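Local structure of 2S Albumin protein (Dolichos, 6IX1) at residues A[130-135]-A[139-144]; A[74-79]-A[104-109]; A[157-162]-A[192-197]; A[2-7]-A[184-189]. The protein is a seed albumin of the hemopexin type, probably serving as a storage protein and perhaps, as in relatives, binding small ligands. One frame throughout, in Å; residues are numbered along the deposited sequence.

The four contacts sample one four-bladed propeller of antiparallel sheets, and their chemistry changes with their place in it. Contact 1 alone pairs two strands of a single sheet through backbone hydrogen bonds, and the face bearing Y131 and R140 holds a sulfate. Contacts 1, 2 and 3 are all buried; 2 and 3 are purely apolar, and in each the end of a short helix or the residues after it pack on a strand. Contact 2 touches contact 1 through F106 and I141, whereas contact 3 reaches it through F159 and Y131. Contact 4, only partly buried, brings the start of the chain to the last sheet with CH-pi contacts and a water bridge. It shares that sheet with contact 3, their strands 182-187 and 190-195 being neighbours.

Contact 1: residues A[130-135]-A[139-144]; sequences VYLFKG and GRIAYD. With SO4 (sulfate ion), chain E.
Oxygen O4 of a bound sulfate, probably from the crystallisation liquor, is gripped twice by R140, with NE 2.8 Å and NH1 3.0 Å from it. The anion lies in the guanidinium plane, at its edge, and equally at the edge of the Y131 ring, whose OH comes within 2.6 Å of sulfate O2. Y138 OH and the backbone N of G199 add further hydrogen bonds to the anion. R140 and Y131 form a non-hydrogen-bonded antiparallel pair with their CA atoms 4.6 Å apart, and their side chains run alongside each other on one face of the sheet, ring and guanidinium turned 62° apart. The arginine leaves the backbone with CG opposite the carbonyl carbon (chi1 -45°), which puts CG 4.1 Å from Y131 CE1. A bend further along the chain then carries the guanidinium to the sulfate, while NH2 bonds V149 O and so limits its rotation. A leucine in place of R140 would probably strip the sulfate of a charged mate and leave V149 O without this side-chain donor. The other face is apolar. There L132 CD1 rests 3.9 Å from I141 CG2, and V130 CG2 meets the edge of the Y143 ring, whose OH bonds E69. Paired main chains hold both faces in place: V130 and I141 exchange two hydrogen bonds, as do L132 and G139, where L132 N reaches G139 O at 2.9 Å and almost straight (177°). This is the beta hairpin formed by the two middle strands of a blade in the hemopexin-type four-bladed propeller.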
loop_
_atom_site.group_PDB
_atom_site.type_symbol
_atom_site.label_atom_id
_atom_site.label_comp_id
_atom_site.label_asym_id
_atom_site.label_seq_id
_atom_site.Cartn_x
_atom_site.Cartn_y
_atom_site.Cartn_z
ATOM N N VAL A 130 -0.991 10.956 2.424
ATOM C CA VAL A 130 -0.975 9.626 1.817
ATOM C C VAL A 130 -1.156 9.786 0.326
ATOM O O VAL A 130 -2.114 10.479 -0.129
ATOM C CB VAL A 130 -2.092 8.769 2.382
ATOM C CG1 VAL A 130 -2.137 7.435 1.699
ATOM C CG2 VAL A 130 -1.967 8.606 3.881
ATOM N N TYR A 131 -0.281 9.199 -0.467
ATOM C CA TYR A 131 -0.393 9.135 -1.931
ATOM C C TYR A 131 -1.419 8.095 -2.288
ATOM O O TYR A 131 -1.388 6.993 -1.769
ATOM C CB TYR A 131 0.916 8.798 -2.598
ATOM C CG TYR A 131 1.934 9.893 -2.429
ATOM C CD1 TYR A 131 2.049 10.924 -3.326
ATOM C CD2 TYR A 131 2.887 9.873 -1.430
ATOM C CE1 TYR A 131 2.918 11.970 -3.193
ATOM C CE2 TYR A 131 3.789 10.914 -1.316
ATOM C CZ TYR A 131 3.838 11.960 -2.190
ATOM O OH TYR A 131 4.815 12.879 -2.093
ATOM N N LEU A 132 -2.342 8.422 -3.184
ATOM C CA LEU A 132 -3.387 7.569 -3.750
ATOM C C LEU A 132 -3.185 7.445 -5.277
ATOM O O LEU A 132 -3.039 8.484 -5.921
ATOM C CB LEU A 132 -4.793 8.121 -3.446
ATOM C CG LEU A 132 -5.116 8.417 -1.984
ATOM C CD1 LEU A 132 -6.503 8.937 -1.932
ATOM C CD2 LEU A 132 -5.042 7.212 -1.056
ATOM N N PHE A 133 -3.252 6.215 -5.790
ATOM C CA PHE A 133 -2.996 5.966 -7.204
ATOM C C PHE A 133 -4.195 5.245 -7.791
ATOM O O PHE A 133 -4.723 4.320 -7.157
ATOM C CB PHE A 133 -1.773 5.071 -7.398
ATOM C CG PHE A 133 -0.528 5.735 -6.892
ATOM C CD1 PHE A 133 0.151 6.610 -7.722
ATOM C CD2 PHE A 133 -0.029 5.547 -5.582
ATOM C CE1 PHE A 133 1.275 7.309 -7.283
ATOM C CE2 PHE A 133 1.098 6.225 -5.167
ATOM C CZ PHE A 133 1.777 7.054 -6.019
ATOM N N LYS A 134 -4.617 5.673 -8.990
ATOM C CA LYS A 134 -5.712 5.000 -9.711
ATOM C C LYS A 134 -5.437 5.138 -11.195
ATOM O O LYS A 134 -5.359 6.300 -11.707
ATOM C CB LYS A 134 -7.099 5.612 -9.428
ATOM C CG LYS A 134 -8.253 4.973 -10.156
ATOM C CD LYS A 134 -8.448 3.500 -9.893
ATOM C CE LYS A 134 -9.759 3.014 -10.430
ATOM N NZ LYS A 134 -10.820 3.599 -9.632
ATOM N N GLY A 135 -5.275 4.028 -11.920
ATOM C CA GLY A 135 -4.771 4.150 -13.298
ATOM C C GLY A 135 -3.516 4.960 -13.349
ATOM O O GLY A 135 -2.651 4.820 -12.493
ATOM N N GLY A 139 -3.337 11.328 -6.499
ATOM C CA GLY A 139 -3.486 12.464 -5.625
ATOM C C GLY A 139 -3.002 12.208 -4.266
ATOM O O GLY A 139 -2.292 11.175 -4.025
ATOM N N ARG A 140 -3.229 13.122 -3.365
ATOM C CA ARG A 140 -2.823 12.999 -1.975
ATOM C C ARG A 140 -3.961 13.358 -1.055
ATOM O O ARG A 140 -4.605 14.399 -1.290
ATOM C CB ARG A 140 -1.682 13.945 -1.649
ATOM C CG ARG A 140 -0.506 14.074 -2.584
ATOM C CD ARG A 140 -0.137 15.517 -2.593
ATOM N NE ARG A 140 0.436 15.919 -3.832
ATOM C CZ ARG A 140 -0.125 16.651 -4.774
ATOM N NH1 ARG A 140 0.659 17.017 -5.748
ATOM N NH2 ARG A 140 -1.323 17.188 -4.676
ATOM N N ILE A 141 -4.143 12.550 -0.031
ATOM C CA ILE A 141 -5.117 12.861 1.026
ATOM C C ILE A 141 -4.363 13.067 2.331
ATOM O O ILE A 141 -3.452 12.312 2.614
ATOM C CB ILE A 141 -6.233 11.829 1.047
ATOM C CG1 ILE A 141 -7.439 12.295 1.844
ATOM C CG2 ILE A 141 -5.683 10.502 1.511
ATOM C CD1 ILE A 141 -8.707 11.716 1.371
ATOM N N ALA A 142 -4.820 14.009 3.122
ATOM C CA ALA A 142 -4.372 14.133 4.524
ATOM C C ALA A 142 -5.357 13.301 5.316
ATOM O O ALA A 142 -6.549 13.571 5.335
ATOM C CB ALA A 142 -4.388 15.582 4.953
ATOM N N TYR A 143 -4.911 12.199 5.942
ATOM C CA TYR A 143 -5.849 11.199 6.509
ATOM C C TYR A 143 -6.631 11.761 7.682
ATOM O O TYR A 143 -7.652 11.254 7.979
ATOM C CB TYR A 143 -5.190 9.860 6.809
ATOM C CG TYR A 143 -4.192 9.875 7.943
ATOM C CD1 TYR A 143 -4.590 9.945 9.277
ATOM C CD2 TYR A 143 -2.844 9.885 7.695
ATOM C CE1 TYR A 143 -3.683 10.021 10.310
ATOM C CE2 TYR A 143 -1.929 9.908 8.690
ATOM C CZ TYR A 143 -2.334 9.989 10.018
ATOM O OH TYR A 143 -1.428 10.048 11.017
ATOM N N ASP A 144 -6.027 12.736 8.394
ATOM C CA ASP A 144 -6.647 13.185 9.654
ATOM C C ASP A 144 -7.726 14.203 9.400
ATOM O O ASP A 144 -8.749 14.118 9.987
ATOM C CB ASP A 144 -5.585 13.744 10.592
ATOM C CG ASP A 144 -4.715 14.885 10.118
ATOM O OD1 ASP A 144 -4.674 15.124 8.880
ATOM O OD2 ASP A 144 -4.082 15.492 10.982
HETATM S S SO4 E . 4.052 15.335 -4.452
HETATM O O1 SO4 E . 3.756 15.471 -2.972
HETATM O O2 SO4 E . 5.063 14.288 -4.287
HETATM O O3 SO4 E . 4.552 16.576 -4.755
HETATM O O4 SO4 E . 2.824 14.992 -5.054
#

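Contact 2: residues A[74-79]-A[104-109]; sequences YVFSGS and EMFPVL
At the junction of two successive blades of the hemopexin-type propeller, M105 and F106, which follow one another at the end of helix 102-105, pack against Y74 and F76 of strand 72-77, with I141 of the next blade touching F106 as well. F106 and Y74 make the main encounter. They approach from opposite directions in an edge-to-face arrangement, with centroids 4.8 Å apart and planes at 58°. It is the far end of the phenylalanine that arrives: F106 CZ sits over the middle of one Y74 face, 3.6 Å from both Y74 CE1 and Y74 CZ. M105 meets the same tyrosine, its CG 3.7 Å from Y74 CE1. M105 SD lies 5.1 Å from the Y74 centroid at the ring's edge, a Met-aromatic contact. With CG opposite its own backbone N (chi1 -171°) and two bends beyond, the methionine chain curls round to bring its methyl to that edge too. F76 crosses F106 at about a right angle, with F76 CZ 4.1 Å from F106 CE2. F106 leaves helical geometry, yet its O is bonded by L109 N at 2.8 Å, which ties the 3-10 turn that follows. Around the tyrosine the aromatic cluster continues, with Y83 stacked on it and F66 meeting it obliquely. Replacing Y74 by an alanine would probably open a gap above F106 CZ and leave the M105 thioether without its aromatic rim. No hydrogen bond crosses between the segments, so the cohesion rests on dispersion, weak ring electrostatics and fit of shape.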
loop_
_atom_site.group_PDB
_atom_site.type_symbol
_atom_site.label_atom_id
_atom_site.label_comp_id
_atom_site.label_asym_id
_atom_site.label_seq_id
_atom_site.Cartn_x
_atom_site.Cartn_y
_atom_site.Cartn_z
ATOM N N TYR A 74 -5.762 2.183 6.810
ATOM C CA TYR A 74 -6.944 1.956 5.954
ATOM C C TYR A 74 -6.749 0.772 5.049
ATOM O O TYR A 74 -5.613 0.592 4.524
ATOM C CB TYR A 74 -7.299 3.192 5.116
ATOM C CG TYR A 74 -7.968 4.272 5.883
ATOM C CD1 TYR A 74 -9.342 4.237 6.079
ATOM C CD2 TYR A 74 -7.297 5.304 6.483
ATOM C CE1 TYR A 74 -10.026 5.192 6.816
ATOM C CE2 TYR A 74 -7.955 6.278 7.193
ATOM C CZ TYR A 74 -9.328 6.223 7.363
ATOM O OH TYR A 74 -9.953 7.207 8.066
ATOM N N VAL A 75 -7.793 -0.022 4.892
ATOM C CA VAL A 75 -7.803 -1.105 3.908
ATOM C C VAL A 75 -9.002 -0.969 3.005
ATOM O O VAL A 75 -9.993 -0.308 3.387
ATOM C CB VAL A 75 -7.812 -2.445 4.665
ATOM C CG1 VAL A 75 -6.553 -2.626 5.490
ATOM C CG2 VAL A 75 -9.008 -2.686 5.581
ATOM N N PHE A 76 -8.875 -1.509 1.818
ATOM C CA PHE A 76 -9.825 -1.341 0.714
ATOM C C PHE A 76 -10.091 -2.691 0.065
ATOM O O PHE A 76 -9.187 -3.525 0.047
ATOM C CB PHE A 76 -9.246 -0.400 -0.350
ATOM C CG PHE A 76 -8.959 1.016 0.120
ATOM C CD1 PHE A 76 -7.850 1.317 0.900
ATOM C CD2 PHE A 76 -9.889 2.023 -0.088
ATOM C CE1 PHE A 76 -7.633 2.587 1.411
ATOM C CE2 PHE A 76 -9.685 3.260 0.472
ATOM C CZ PHE A 76 -8.554 3.570 1.205
ATOM N N SER A 77 -11.265 -2.859 -0.504
ATOM C CA SER A 77 -11.649 -4.008 -1.327
ATOM C C SER A 77 -12.740 -3.488 -2.284
ATOM O O SER A 77 -13.840 -3.236 -1.834
ATOM C CB SER A 77 -12.137 -5.160 -0.537
ATOM O OG SER A 77 -12.415 -6.269 -1.364
ATOM N N GLY A 78 -12.376 -3.302 -3.535
ATOM C CA GLY A 78 -13.310 -2.660 -4.480
ATOM C C GLY A 78 -13.692 -1.292 -3.965
ATOM O O GLY A 78 -12.846 -0.511 -3.617
ATOM N N SER A 79 -14.980 -1.007 -3.930
ATOM C CA SER A 79 -15.448 0.314 -3.452
ATOM C C SER A 79 -15.523 0.415 -1.936
ATOM O O SER A 79 -15.910 1.456 -1.488
ATOM C CB SER A 79 -16.765 0.744 -4.071
ATOM O OG SER A 79 -17.847 -0.103 -3.688
ATOM N N GLU A 104 -18.070 7.489 1.123
ATOM C CA GLU A 104 -18.576 7.789 2.454
ATOM C C GLU A 104 -17.430 7.959 3.466
ATOM O O GLU A 104 -17.508 8.843 4.338
ATOM C CB GLU A 104 -19.542 6.729 2.888
ATOM C CG GLU A 104 -20.881 6.774 2.187
ATOM C CD GLU A 104 -21.635 5.527 2.549
ATOM O OE1 GLU A 104 -22.466 5.581 3.466
ATOM O OE2 GLU A 104 -21.399 4.471 1.863
ATOM N N MET A 105 -16.346 7.199 3.343
ATOM C CA MET A 105 -15.197 7.313 4.252
ATOM C C MET A 105 -14.501 8.664 4.042
ATOM O O MET A 105 -14.053 9.273 4.983
ATOM C CB MET A 105 -14.237 6.149 4.064
ATOM C CG MET A 105 -13.195 6.104 5.094
ATOM S SD MET A 105 -13.754 5.698 6.748
ATOM C CE MET A 105 -13.803 3.906 6.582
ATOM N N PHE A 106 -14.350 9.026 2.764
ATOM C CA PHE A 106 -13.604 10.227 2.361
ATOM C C PHE A 106 -14.480 10.989 1.397
ATOM O O PHE A 106 -14.322 10.869 0.167
ATOM C CB PHE A 106 -12.285 9.875 1.693
ATOM C CG PHE A 106 -11.369 8.990 2.486
ATOM C CD1 PHE A 106 -10.606 9.500 3.522
ATOM C CD2 PHE A 106 -11.299 7.639 2.211
ATOM C CE1 PHE A 106 -9.817 8.637 4.291
ATOM C CE2 PHE A 106 -10.443 6.797 2.949
ATOM C CZ PHE A 106 -9.682 7.301 3.950
ATOM N N PRO A 107 -15.441 11.784 1.919
ATOM C CA PRO A 107 -16.336 12.537 1.024
ATOM C C PRO A 107 -15.665 13.381 -0.074
ATOM O O PRO A 107 -16.285 13.543 -1.154
ATOM C CB PRO A 107 -17.130 13.398 2.012
ATOM C CG PRO A 107 -17.263 12.497 3.228
ATOM C CD PRO A 107 -15.899 11.828 3.302
ATOM N N VAL A 108 -14.435 13.857 0.148
ATOM C CA VAL A 108 -13.750 14.653 -0.895
ATOM C C VAL A 108 -13.485 13.807 -2.128
ATOM O O VAL A 108 -13.224 14.364 -3.211
ATOM C CB VAL A 108 -12.415 15.232 -0.427
ATOM C CG1 VAL A 108 -12.634 16.323 0.595
ATOM C CG2 VAL A 108 -11.398 14.188 -0.023
ATOM N N LEU A 109 -13.517 12.498 -1.966
ATOM C CA LEU A 109 -13.242 11.565 -3.085
ATOM C C LEU A 109 -14.531 11.189 -3.829
ATOM O O LEU A 109 -14.430 10.541 -4.860
ATOM C CB LEU A 109 -12.491 10.298 -2.572
ATOM C CG LEU A 109 -11.139 10.537 -1.900
ATOM C CD1 LEU A 109 -10.477 9.183 -1.566
ATOM C CD2 LEU A 109 -10.255 11.379 -2.725
#

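Contact 3: residues A[157-162]-A[192-197]; sequences DGFPVL and VRIKFT
F159 packs on I194 and F196 where the chain leaving helix 155-158 meets strand 190-195 of the last sheet and the residues after it, a junction between successive blades of the hemopexin-type propeller. Contact at the ring edge comes first. F159 presents the edge of its ring, and F196 CB lies near the ring plane, 4.0 Å from F159 CE1. The two side chains run side by side and point the same way, without stacking on each other. F196 places CG between its backbone N and carbonyl carbon (chi1 68°), which leads its ring away from F159 while CB keeps the contact; the ring then meets F122 edge-to-face. F159 likewise continues into an aromatic group, meeting Y138 edge-to-face.

The aliphatic contacts are looser. I194 CD1 approaches the F159 ring obliquely, 4.3 Å from F159 CE1, and L162 CD2 comes within 4.5 Å of I194 CG2. I194 also rests on L205 and A183, so it is lodged among neighbouring strands of its own sheet. Hydrogen bonding across the segments is absent; the polar tie lies within the 157-162 segment itself, where a short 3-10 turn brings L162 N to 2.9 Å from F159 O.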
loop_
_atom_site.group_PDB
_atom_site.type_symbol
_atom_site.label_atom_id
_atom_site.label_comp_id
_atom_site.label_asym_id
_atom_site.label_seq_id
_atom_site.Cartn_x
_atom_site.Cartn_y
_atom_site.Cartn_z
ATOM N N ASP A 157 3.318 13.712 -13.452
ATOM C CA ASP A 157 3.394 15.142 -13.023
ATOM C C ASP A 157 4.049 15.276 -11.657
ATOM O O ASP A 157 4.729 16.246 -11.403
ATOM C CB ASP A 157 2.007 15.768 -12.928
ATOM C CG ASP A 157 1.315 15.855 -14.315
ATOM O OD1 ASP A 157 2.047 16.165 -15.251
ATOM O OD2 ASP A 157 0.093 15.673 -14.356
ATOM N N GLY A 158 3.852 14.341 -10.737
ATOM C CA GLY A 158 4.530 14.318 -9.447
ATOM C C GLY A 158 5.862 13.622 -9.490
ATOM O O GLY A 158 6.761 13.966 -8.726
ATOM N N PHE A 159 5.908 12.567 -10.310
ATOM C CA PHE A 159 7.058 11.615 -10.331
ATOM C C PHE A 159 7.583 11.454 -11.746
ATOM O O PHE A 159 7.519 10.362 -12.282
ATOM C CB PHE A 159 6.621 10.290 -9.682
ATOM C CG PHE A 159 6.099 10.388 -8.306
ATOM C CD1 PHE A 159 6.966 10.277 -7.237
ATOM C CD2 PHE A 159 4.742 10.533 -8.078
ATOM C CE1 PHE A 159 6.492 10.391 -5.950
ATOM C CE2 PHE A 159 4.282 10.640 -6.775
ATOM C CZ PHE A 159 5.152 10.529 -5.728
ATOM N N PRO A 160 8.127 12.554 -12.345
ATOM C CA PRO A 160 8.700 12.422 -13.671
ATOM C C PRO A 160 9.834 11.395 -13.738
ATOM O O PRO A 160 10.110 10.901 -14.805
ATOM C CB PRO A 160 9.169 13.819 -14.057
ATOM C CG PRO A 160 9.345 14.479 -12.694
ATOM C CD PRO A 160 8.239 13.929 -11.821
ATOM N N VAL A 161 10.439 11.033 -12.578
ATOM C CA VAL A 161 11.504 10.022 -12.573
ATOM C C VAL A 161 10.964 8.700 -13.112
ATOM O O VAL A 161 11.740 7.867 -13.504
ATOM C CB VAL A 161 12.131 9.927 -11.173
ATOM C CG1 VAL A 161 11.255 9.183 -10.216
ATOM C CG2 VAL A 161 13.495 9.238 -11.193
ATOM N N LEU A 162 9.667 8.488 -13.035
ATOM C CA LEU A 162 9.051 7.221 -13.478
ATOM C C LEU A 162 8.650 7.227 -14.962
ATOM O O LEU A 162 8.240 6.211 -15.464
ATOM C CB LEU A 162 7.777 6.952 -12.663
ATOM C CG LEU A 162 8.008 6.784 -11.176
ATOM C CD1 LEU A 162 6.659 6.559 -10.490
ATOM C CD2 LEU A 162 8.900 5.591 -10.890
ATOM N N VAL A 192 10.133 -1.306 -7.916
ATOM C CA VAL A 192 11.235 -0.364 -7.787
ATOM C C VAL A 192 11.189 0.327 -6.431
ATOM O O VAL A 192 10.132 0.445 -5.841
ATOM C CB VAL A 192 11.201 0.681 -8.923
ATOM C CG1 VAL A 192 10.043 1.659 -8.775
ATOM C CG2 VAL A 192 12.533 1.370 -9.116
ATOM N N ARG A 193 12.386 0.731 -6.002
ATOM C CA ARG A 193 12.528 1.486 -4.781
ATOM C C ARG A 193 12.825 2.916 -5.195
ATOM O O ARG A 193 13.689 3.144 -6.029
ATOM C CB ARG A 193 13.612 0.916 -3.906
ATOM C CG ARG A 193 13.852 1.705 -2.626
ATOM C CD ARG A 193 14.656 0.975 -1.611
ATOM N NE ARG A 193 15.944 0.564 -2.130
ATOM C CZ ARG A 193 17.125 0.552 -1.472
ATOM N NH1 ARG A 193 17.257 1.172 -0.307
ATOM N NH2 ARG A 193 18.173 -0.065 -2.004
ATOM N N ILE A 194 12.079 3.847 -4.582
ATOM C CA ILE A 194 12.295 5.276 -4.866
ATOM C C ILE A 194 12.633 5.981 -3.557
ATOM O O ILE A 194 12.244 5.592 -2.504
ATOM C CB ILE A 194 11.060 5.905 -5.559
ATOM C CG1 ILE A 194 9.865 5.977 -4.619
ATOM C CG2 ILE A 194 10.780 5.202 -6.871
ATOM C CD1 ILE A 194 8.746 6.856 -5.221
ATOM N N LYS A 195 13.277 7.126 -3.726
ATOM C CA LYS A 195 13.415 8.180 -2.717
ATOM C C LYS A 195 12.482 9.292 -3.214
ATOM O O LYS A 195 12.718 9.833 -4.251
ATOM C CB LYS A 195 14.844 8.683 -2.598
ATOM C CG LYS A 195 15.125 9.686 -1.532
ATOM C CD LYS A 195 16.610 10.010 -1.467
ATOM C CE LYS A 195 16.914 10.881 -0.266
ATOM N NZ LYS A 195 18.177 11.639 -0.360
ATOM N N PHE A 196 11.445 9.580 -2.462
ATOM C CA PHE A 196 10.435 10.540 -2.897
ATOM C C PHE A 196 10.598 11.840 -2.158
ATOM O O PHE A 196 11.052 11.867 -1.017
ATOM C CB PHE A 196 9.007 9.990 -2.832
ATOM C CG PHE A 196 8.455 9.727 -1.456
ATOM C CD1 PHE A 196 8.752 8.548 -0.760
ATOM C CD2 PHE A 196 7.720 10.658 -0.796
ATOM C CE1 PHE A 196 8.296 8.326 0.539
ATOM C CE2 PHE A 196 7.236 10.422 0.457
ATOM C CZ PHE A 196 7.560 9.288 1.161
ATOM N N THR A 197 10.148 12.906 -2.831
ATOM C CA THR A 197 10.357 14.300 -2.391
ATOM C C THR A 197 9.032 15.054 -2.455
ATOM O O THR A 197 8.691 15.673 -3.484
ATOM C CB THR A 197 11.431 14.997 -3.209
ATOM O OG1 THR A 197 11.053 15.046 -4.584
ATOM C CG2 THR A 197 12.778 14.346 -3.047
#

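Contact 4: residues A[2-7]-A[184-189]; sequences SYINAA and YLFKGA. With SO4 (sulfate ion), chain D.
The backbones of Y3 and I4 draw near G188 and F186 without any direct hydrogen bond across, the Y3 and G188 CA atoms being 6.0 Å apart. One water spans the space: it accepts from I4 N at 2.9 Å and donates to G188 O at 2.8 Å. G188 turns with positive phi (51°), setting A189 beneath the tyrosine. The Y3 ring lies flat over that alanine, in a CH-pi contact with A189 CA 3.6 Å from the Y3 centroid and only 9° off the ring normal. A189 CB extends under the far part of the same face, 3.6 Å from Y3 CZ. These contacts bridge the seam between the first and last blades, where the hemopexin-type propeller closes on itself; S2 pairs with T225 there, and just beyond, a classic beta bulge sets N5 and A6 together opposite F19. Deeper in the seam, I4 CD1 hangs over a face of F186, 4.2 Å from the F186 centroid. With CG1 set opposite the carbonyl carbon (chi1 -60°), the extended isoleucine chain ends in the methyl that touches. Earlier in the same strand, Y184 OH donates at 2.7 Å to O2 of a sulfate, probably from the crystallisation liquor, that G32 N and Y191 OH also bind.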
loop_
_atom_site.group_PDB
_atom_site.type_symbol
_atom_site.label_atom_id
_atom_site.label_comp_id
_atom_site.label_asym_id
_atom_site.label_seq_id
_atom_site.Cartn_x
_atom_site.Cartn_y
_atom_site.Cartn_z
ATOM N N SER A 2 -0.353 -13.577 -10.705
ATOM C CA SER A 2 -0.552 -12.388 -9.835
ATOM C C SER A 2 0.475 -12.284 -8.705
ATOM O O SER A 2 0.953 -13.339 -8.207
ATOM C CB SER A 2 -1.923 -12.440 -9.278
ATOM O OG SER A 2 -2.264 -11.159 -8.876
ATOM N N TYR A 3 0.757 -11.071 -8.250
ATOM C CA TYR A 3 1.864 -10.842 -7.297
ATOM C C TYR A 3 1.292 -10.188 -6.049
ATOM O O TYR A 3 0.513 -10.845 -5.347
ATOM C CB TYR A 3 3.086 -10.203 -7.943
ATOM C CG TYR A 3 3.640 -11.095 -9.024
ATOM C CD1 TYR A 3 3.093 -11.105 -10.297
ATOM C CD2 TYR A 3 4.761 -11.856 -8.803
ATOM C CE1 TYR A 3 3.606 -11.938 -11.274
ATOM C CE2 TYR A 3 5.331 -12.651 -9.791
ATOM C CZ TYR A 3 4.733 -12.714 -11.032
ATOM O OH TYR A 3 5.240 -13.540 -12.015
ATOM N N ILE A 4 1.714 -8.968 -5.792
ATOM C CA ILE A 4 1.291 -8.245 -4.573
ATOM C C ILE A 4 0.125 -7.313 -4.891
ATOM O O ILE A 4 0.273 -6.462 -5.797
ATOM C CB ILE A 4 2.484 -7.571 -3.885
ATOM C CG1 ILE A 4 3.519 -8.632 -3.481
ATOM C CG2 ILE A 4 2.063 -6.753 -2.703
ATOM C CD1 ILE A 4 4.878 -8.090 -3.003
ATOM N N ASN A 5 -0.978 -7.423 -4.193
ATOM C CA ASN A 5 -2.150 -6.596 -4.397
ATOM C C ASN A 5 -2.208 -5.418 -3.450
ATOM O O ASN A 5 -2.876 -4.442 -3.826
ATOM C CB ASN A 5 -3.451 -7.392 -4.245
ATOM C CG ASN A 5 -3.493 -8.555 -5.161
ATOM O OD1 ASN A 5 -3.356 -9.719 -4.790
ATOM N ND2 ASN A 5 -3.840 -8.254 -6.396
ATOM N N ALA A 6 -1.570 -5.425 -2.318
ATOM C CA ALA A 6 -1.525 -4.288 -1.424
ATOM C C ALA A 6 -0.383 -4.423 -0.446
ATOM O O ALA A 6 0.031 -5.581 -0.168
ATOM C CB ALA A 6 -2.862 -4.139 -0.701
ATOM N N ALA A 7 0.031 -3.347 0.161
ATOM C CA ALA A 7 1.022 -3.413 1.239
ATOM C C ALA A 7 0.830 -2.270 2.205
ATOM O O ALA A 7 0.278 -1.190 1.830
ATOM C CB ALA A 7 2.396 -3.354 0.605
ATOM N N TYR A 184 8.471 1.695 -1.782
ATOM C CA TYR A 184 8.520 0.568 -2.720
ATOM C C TYR A 184 7.236 0.618 -3.552
ATOM O O TYR A 184 6.152 0.713 -2.993
ATOM C CB TYR A 184 8.583 -0.754 -1.971
ATOM C CG TYR A 184 9.861 -0.975 -1.279
ATOM C CD1 TYR A 184 10.065 -0.520 0.002
ATOM C CD2 TYR A 184 10.916 -1.607 -1.911
ATOM C CE1 TYR A 184 11.307 -0.663 0.610
ATOM C CE2 TYR A 184 12.150 -1.750 -1.308
ATOM C CZ TYR A 184 12.336 -1.350 -0.001
ATOM O OH TYR A 184 13.543 -1.460 0.633
ATOM N N LEU A 185 7.419 0.528 -4.874
ATOM C CA LEU A 185 6.262 0.544 -5.817
ATOM C C LEU A 185 6.314 -0.828 -6.531
ATOM O O LEU A 185 7.360 -1.282 -6.971
ATOM C CB LEU A 185 6.410 1.657 -6.874
ATOM C CG LEU A 185 6.741 3.044 -6.334
ATOM C CD1 LEU A 185 6.803 3.987 -7.530
ATOM C CD2 LEU A 185 5.645 3.531 -5.375
ATOM N N PHE A 186 5.151 -1.425 -6.619
ATOM C CA PHE A 186 5.009 -2.747 -7.243
ATOM C C PHE A 186 4.007 -2.654 -8.409
ATOM O O PHE A 186 2.997 -2.006 -8.307
ATOM C CB PHE A 186 4.435 -3.754 -6.234
ATOM C CG PHE A 186 5.299 -3.967 -5.027
ATOM C CD1 PHE A 186 5.229 -3.179 -3.932
ATOM C CD2 PHE A 186 6.257 -4.926 -5.028
ATOM C CE1 PHE A 186 6.096 -3.372 -2.857
ATOM C CE2 PHE A 186 7.179 -5.158 -4.026
ATOM C CZ PHE A 186 7.069 -4.363 -2.912
ATOM N N LYS A 187 4.310 -3.346 -9.475
ATOM C CA LYS A 187 3.449 -3.375 -10.672
ATOM C C LYS A 187 3.660 -4.745 -11.324
ATOM O O LYS A 187 4.786 -5.048 -11.780
ATOM C CB LYS A 187 3.781 -2.243 -11.644
ATOM C CG LYS A 187 3.088 -2.229 -13.004
ATOM C CD LYS A 187 1.695 -1.949 -12.832
ATOM C CE LYS A 187 1.016 -1.356 -14.088
ATOM N NZ LYS A 187 1.457 -0.050 -14.742
ATOM N N GLY A 188 2.610 -5.546 -11.289
ATOM C CA GLY A 188 2.704 -6.937 -11.710
ATOM C C GLY A 188 3.846 -7.656 -11.046
ATOM O O GLY A 188 3.946 -7.581 -9.811
ATOM N N ALA A 189 4.726 -8.187 -11.872
ATOM C CA ALA A 189 5.869 -9.017 -11.425
ATOM C C ALA A 189 7.063 -8.196 -10.910
ATOM O O ALA A 189 8.021 -8.792 -10.366
ATOM C CB ALA A 189 6.294 -9.840 -12.624
HETATM S S SO4 D . 15.500 -3.386 -2.032
HETATM O O1 SO4 D . 16.756 -4.051 -2.049
HETATM O O2 SO4 D . 15.493 -2.572 -0.866
HETATM O O3 SO4 D . 14.474 -4.292 -1.940
HETATM O O4 SO4 D . 15.271 -2.583 -3.200
HETATM O O HOH W 1 2.815 -6.785 -7.356
#